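Local coordinates for MccB protein (Escherichia coli, PDB 6OM4) that adenylates the C-terminal end of the N-formylated peptide precursor MccA with ATP during biosynthesis of the Trojan-horse antibiotic microcin C7, at residues A[73-85]-A[97-109]. Numbering follows the deposited sequence.
Sequences KENFFIIPSEYNN and LHYQSYGANPVLV. Unlike the reference sequence in segment 73-85: S81 (reference Gly).
A water links the two segments through backbone carbonyls, donating to N75 O at 2.7 Å and to S101 O at 2.9 Å; S101 O also receives a weak hydrogen bond from K25. Beside this bridge the F76 ring packs on the chain turn at 102-103. G103 CA lies over its face, 3.8 Å from the ring centroid and 21° off the normal, a CH-pi contact. F76 CG stands anti to its own carbonyl carbon (chi1 -45°), which turns the ring onto G103. A second CH-pi contact puts N105 CB over the face of the Y83 ring, 3.9 Å from its centroid, with the N105 amide stacked at 26° to the ring; P80 CG lies over the opposite face. N105 OD1 meanwhile accepts from V107 N at 3.1 Å, so the same side chain caps helix 106-114. I79, between F76 and Y83 in the sequence, brings its CD1 to 3.5 Å from Q100 CD, the side chains crossing at about a right angle. Y8 touches both I79 and Q100, joining the N-terminal part of the chain to this seam. Both F76 and G103 have positive phi, and the arrangement is that of two Schellman helix ends packed together, where helix 62-74 and helix 93-101 terminate.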
loop_
_atom_site.group_PDB
_atom_site.type_symbol
_atom_site.label_atom_id
_atom_site.label_comp_id
_atom_site.label_asym_id
_atom_site.label_seq_id
_atom_site.Cartn_x
_atom_site.Cartn_y
_atom_site.Cartn_z
ATOM N N LYS A 73 10.523 -20.980 -13.188
ATOM C CA LYS A 73 9.689 -21.231 -12.038
ATOM C C LYS A 73 10.060 -20.348 -10.843
ATOM O O LYS A 73 9.169 -19.844 -10.137
ATOM C CB LYS A 73 9.845 -22.683 -11.567
ATOM C CG LYS A 73 9.069 -23.744 -12.321
ATOM C CD LYS A 73 9.066 -25.058 -11.521
ATOM C CE LYS A 73 7.781 -25.285 -10.761
ATOM N NZ LYS A 73 7.287 -24.035 -10.146
ATOM N N GLU A 74 11.360 -20.252 -10.525
ATOM C CA GLU A 74 11.779 -19.589 -9.281
ATOM C C GLU A 74 11.543 -18.076 -9.372
ATOM O O GLU A 74 11.536 -17.401 -8.349
ATOM C CB GLU A 74 13.227 -19.958 -8.953
ATOM C CG GLU A 74 14.249 -19.234 -9.809
ATOM C CD GLU A 74 15.681 -19.720 -9.644
ATOM O OE1 GLU A 74 15.909 -20.625 -8.816
ATOM O OE2 GLU A 74 16.577 -19.214 -10.396
ATOM N N ASN A 75 11.348 -17.561 -10.588
ATOM C CA ASN A 75 10.991 -16.155 -10.792
ATOM C C ASN A 75 9.474 -15.964 -11.019
ATOM O O ASN A 75 9.055 -14.849 -11.294
ATOM C CB ASN A 75 11.823 -15.586 -11.934
ATOM C CG ASN A 75 13.285 -15.477 -11.556
ATOM O OD1 ASN A 75 13.649 -14.653 -10.721
ATOM N ND2 ASN A 75 14.111 -16.296 -12.158
ATOM N N PHE A 76 8.673 -17.035 -10.929
ATOM C CA PHE A 76 7.210 -17.000 -11.216
ATOM C C PHE A 76 6.924 -16.538 -12.649
ATOM O O PHE A 76 5.812 -16.060 -12.953
ATOM C CB PHE A 76 6.451 -16.196 -10.146
ATOM C CG PHE A 76 6.916 -16.550 -8.763
ATOM C CD1 PHE A 76 6.765 -17.845 -8.300
ATOM C CD2 PHE A 76 7.553 -15.627 -7.983
ATOM C CE1 PHE A 76 7.246 -18.200 -7.054
ATOM C CE2 PHE A 76 7.981 -15.966 -6.709
ATOM C CZ PHE A 76 7.859 -17.265 -6.271
ATOM N N PHE A 77 7.855 -16.817 -13.582
ATOM C CA PHE A 77 7.630 -16.553 -15.001
ATOM C C PHE A 77 6.725 -17.626 -15.611
ATOM O O PHE A 77 5.923 -17.352 -16.512
ATOM C CB PHE A 77 8.957 -16.450 -15.731
ATOM C CG PHE A 77 9.855 -15.319 -15.292
ATOM C CD1 PHE A 77 9.354 -14.165 -14.717
ATOM C CD2 PHE A 77 11.208 -15.391 -15.562
ATOM C CE1 PHE A 77 10.197 -13.116 -14.385
ATOM C CE2 PHE A 77 12.051 -14.341 -15.227
ATOM C CZ PHE A 77 11.545 -13.203 -14.647
ATOM N N ILE A 78 6.879 -18.853 -15.125
ATOM C CA ILE A 78 5.868 -19.884 -15.379
ATOM C C ILE A 78 5.161 -20.166 -14.055
ATOM O O ILE A 78 5.799 -20.166 -12.977
ATOM C CB ILE A 78 6.434 -21.154 -16.052
ATOM C CG1 ILE A 78 7.482 -21.855 -15.211
ATOM C CG2 ILE A 78 6.949 -20.869 -17.468
ATOM C CD1 ILE A 78 7.852 -23.206 -15.761
ATOM N N ILE A 79 3.835 -20.344 -14.142
ATOM C CA ILE A 79 2.997 -20.511 -12.978
ATOM C C ILE A 79 2.071 -21.689 -13.217
ATOM O O ILE A 79 1.862 -22.105 -14.363
ATOM C CB ILE A 79 2.182 -19.244 -12.660
ATOM C CG1 ILE A 79 1.278 -18.874 -13.831
ATOM C CG2 ILE A 79 3.127 -18.120 -12.235
ATOM C CD1 ILE A 79 0.410 -17.679 -13.577
ATOM N N PRO A 80 1.497 -22.272 -12.149
ATOM C CA PRO A 80 0.492 -23.305 -12.333
ATOM C C PRO A 80 -0.630 -22.798 -13.244
ATOM O O PRO A 80 -1.129 -21.707 -13.042
ATOM C CB PRO A 80 -0.004 -23.578 -10.915
ATOM C CG PRO A 80 1.182 -23.254 -10.085
ATOM C CD PRO A 80 1.775 -22.023 -10.740
ATOM N N SER A 81 -1.053 -23.645 -14.174
ATOM C CA SER A 81 -2.144 -23.345 -15.069
ATOM C C SER A 81 -3.417 -23.029 -14.263
ATOM O O SER A 81 -4.223 -22.154 -14.671
ATOM C CB SER A 81 -2.389 -24.492 -16.010
ATOM O OG SER A 81 -3.530 -24.242 -16.792
ATOM N N GLU A 82 -3.555 -23.729 -13.129
ATOM C CA GLU A 82 -4.584 -23.533 -12.041
ATOM C C GLU A 82 -4.802 -22.029 -11.744
ATOM O O GLU A 82 -5.934 -21.553 -11.505
ATOM C CB GLU A 82 -4.058 -24.358 -10.845
ATOM C CG GLU A 82 -4.856 -24.344 -9.550
ATOM C CD GLU A 82 -4.157 -24.966 -8.338
ATOM O OE1 GLU A 82 -3.080 -25.590 -8.509
ATOM O OE2 GLU A 82 -4.670 -24.800 -7.210
ATOM N N TYR A 83 -3.714 -21.256 -11.766
ATOM C CA TYR A 83 -3.715 -19.862 -11.293
ATOM C C TYR A 83 -4.107 -18.887 -12.407
ATOM O O TYR A 83 -4.145 -17.686 -12.176
ATOM C CB TYR A 83 -2.343 -19.490 -10.722
ATOM C CG TYR A 83 -1.959 -20.167 -9.431
ATOM C CD1 TYR A 83 -2.740 -21.150 -8.841
ATOM C CD2 TYR A 83 -0.753 -19.865 -8.823
ATOM C CE1 TYR A 83 -2.336 -21.802 -7.684
ATOM C CE2 TYR A 83 -0.338 -20.505 -7.671
ATOM C CZ TYR A 83 -1.123 -21.481 -7.096
ATOM O OH TYR A 83 -0.696 -22.107 -5.954
ATOM N N ASN A 84 -4.456 -19.383 -13.602
ATOM C CA ASN A 84 -4.747 -18.538 -14.737
ATOM C C ASN A 84 -6.073 -18.957 -15.381
ATOM O O ASN A 84 -6.078 -19.837 -16.191
ATOM C CB ASN A 84 -3.638 -18.638 -15.780
ATOM C CG ASN A 84 -3.786 -17.561 -16.814
ATOM O OD1 ASN A 84 -3.661 -16.381 -16.472
ATOM N ND2 ASN A 84 -4.102 -17.957 -18.046
ATOM N N ASN A 85 -7.191 -18.340 -15.002
ATOM C CA ASN A 85 -8.513 -18.903 -15.348
ATOM C C ASN A 85 -9.582 -17.809 -15.244
ATOM O O ASN A 85 -9.507 -16.813 -15.960
ATOM C CB ASN A 85 -8.868 -20.123 -14.477
ATOM C CG ASN A 85 -8.177 -21.423 -14.871
ATOM O OD1 ASN A 85 -8.135 -21.805 -16.042
ATOM N ND2 ASN A 85 -7.657 -22.139 -13.888
ATOM N N LEU A 97 -2.668 -10.300 -12.746
ATOM C CA LEU A 97 -1.292 -10.472 -13.231
ATOM C C LEU A 97 -0.286 -10.102 -12.141
ATOM O O LEU A 97 0.696 -10.808 -11.954
ATOM C CB LEU A 97 -1.063 -9.663 -14.511
ATOM C CG LEU A 97 -2.025 -10.006 -15.651
ATOM C CD1 LEU A 97 -1.912 -8.972 -16.755
ATOM C CD2 LEU A 97 -1.799 -11.403 -16.194
ATOM N N HIS A 98 -0.521 -9.000 -11.434
ATOM C CA HIS A 98 0.317 -8.592 -10.333
ATOM C C HIS A 98 0.409 -9.721 -9.280
ATOM O O HIS A 98 1.510 -10.154 -8.917
ATOM C CB HIS A 98 -0.189 -7.257 -9.785
ATOM C CG HIS A 98 0.457 -6.860 -8.510
ATOM N ND1 HIS A 98 1.723 -6.296 -8.471
ATOM C CD2 HIS A 98 -0.011 -6.866 -7.247
ATOM C CE1 HIS A 98 1.995 -6.020 -7.197
ATOM N NE2 HIS A 98 0.958 -6.365 -6.435
ATOM N N TYR A 99 -0.719 -10.287 -8.857
ATOM C CA TYR A 99 -0.679 -11.359 -7.803
ATOM C C TYR A 99 0.074 -12.599 -8.331
ATOM O O TYR A 99 0.863 -13.214 -7.600
ATOM C CB TYR A 99 -2.073 -11.702 -7.256
ATOM C CG TYR A 99 -2.930 -10.514 -6.853
ATOM C CD1 TYR A 99 -2.389 -9.423 -6.179
ATOM C CD2 TYR A 99 -4.291 -10.441 -7.156
ATOM C CE1 TYR A 99 -3.162 -8.336 -5.791
ATOM C CE2 TYR A 99 -5.061 -9.336 -6.798
ATOM C CZ TYR A 99 -4.492 -8.255 -6.149
ATOM O OH TYR A 99 -5.257 -7.143 -5.847
ATOM N N GLN A 100 -0.160 -12.970 -9.588
ATOM C CA GLN A 100 0.464 -14.157 -10.214
ATOM C C GLN A 100 1.974 -13.983 -10.198
ATOM O O GLN A 100 2.692 -14.926 -9.923
ATOM C CB GLN A 100 0.068 -14.343 -11.677
ATOM C CG GLN A 100 -1.363 -14.798 -11.907
ATOM C CD GLN A 100 -1.764 -14.949 -13.353
ATOM O OE1 GLN A 100 -2.755 -15.641 -13.697
ATOM N NE2 GLN A 100 -1.097 -14.213 -14.209
ATOM N N SER A 101 2.421 -12.745 -10.448
ATOM C CA SER A 101 3.832 -12.453 -10.558
ATOM C C SER A 101 4.575 -12.621 -9.229
ATOM O O SER A 101 5.815 -12.689 -9.273
ATOM C CB SER A 101 4.078 -11.088 -11.150
ATOM O OG SER A 101 3.904 -10.034 -10.199
ATOM N N TYR A 102 3.865 -12.749 -8.106
ATOM C CA TYR A 102 4.467 -13.072 -6.801
ATOM C C TYR A 102 4.309 -14.555 -6.420
ATOM O O TYR A 102 4.631 -14.888 -5.293
ATOM C CB TYR A 102 3.868 -12.176 -5.723
ATOM C CG TYR A 102 4.426 -10.788 -5.843
ATOM C CD1 TYR A 102 5.658 -10.460 -5.281
ATOM C CD2 TYR A 102 3.810 -9.853 -6.645
ATOM C CE1 TYR A 102 6.212 -9.205 -5.458
ATOM C CE2 TYR A 102 4.369 -8.598 -6.850
ATOM C CZ TYR A 102 5.573 -8.269 -6.258
ATOM O OH TYR A 102 6.081 -7.005 -6.444
ATOM N N GLY A 103 3.776 -15.396 -7.312
ATOM C CA GLY A 103 3.606 -16.818 -7.046
ATOM C C GLY A 103 2.315 -17.110 -6.308
ATOM O O GLY A 103 2.130 -18.227 -5.785
ATOM N N ALA A 104 1.368 -16.155 -6.360
ATOM C CA ALA A 104 0.085 -16.274 -5.651
ATOM C C ALA A 104 -1.011 -16.796 -6.590
ATOM O O ALA A 104 -0.951 -16.648 -7.791
ATOM C CB ALA A 104 -0.308 -14.959 -5.021
ATOM N N ASN A 105 -2.016 -17.456 -6.006
ATOM C CA ASN A 105 -3.290 -17.745 -6.692
ATOM C C ASN A 105 -4.148 -16.488 -6.649
ATOM O O ASN A 105 -4.598 -16.103 -5.582
ATOM C CB ASN A 105 -4.035 -18.915 -6.029
ATOM C CG ASN A 105 -5.324 -19.275 -6.719
ATOM O OD1 ASN A 105 -5.936 -18.467 -7.432
ATOM N ND2 ASN A 105 -5.765 -20.513 -6.484
ATOM N N PRO A 106 -4.361 -15.786 -7.789
ATOM C CA PRO A 106 -5.015 -14.484 -7.789
ATOM C C PRO A 106 -6.469 -14.529 -7.278
ATOM O O PRO A 106 -6.955 -13.560 -6.660
ATOM C CB PRO A 106 -4.941 -14.054 -9.263
ATOM C CG PRO A 106 -4.849 -15.342 -10.030
ATOM C CD PRO A 106 -4.023 -16.254 -9.151
ATOM N N VAL A 107 -7.153 -15.657 -7.495
ATOM C CA VAL A 107 -8.553 -15.765 -7.020
ATOM C C VAL A 107 -8.583 -15.785 -5.482
ATOM O O VAL A 107 -9.556 -15.243 -4.885
ATOM C CB VAL A 107 -9.306 -16.962 -7.635
ATOM C CG1 VAL A 107 -10.723 -17.101 -7.093
ATOM C CG2 VAL A 107 -9.338 -16.893 -9.156
ATOM N N LEU A 108 -7.596 -16.415 -4.816
ATOM C CA LEU A 108 -7.595 -16.434 -3.331
ATOM C C LEU A 108 -7.230 -15.058 -2.752
ATOM O O LEU A 108 -7.791 -14.639 -1.772
ATOM C CB LEU A 108 -6.666 -17.521 -2.801
ATOM C CG LEU A 108 -6.971 -18.914 -3.343
ATOM C CD1 LEU A 108 -5.996 -19.939 -2.761
ATOM C CD2 LEU A 108 -8.398 -19.314 -3.014
ATOM N N VAL A 109 -6.306 -14.336 -3.391
ATOM C CA VAL A 109 -6.066 -12.966 -2.985
ATOM C C VAL A 109 -7.347 -12.137 -3.110
ATOM O O VAL A 109 -7.701 -11.339 -2.199
ATOM C CB VAL A 109 -4.935 -12.329 -3.805
ATOM C CG1 VAL A 109 -4.836 -10.854 -3.457
ATOM C CG2 VAL A 109 -3.623 -13.067 -3.602
HETATM O O HOH W 1 7.184 -12.960 -11.765
#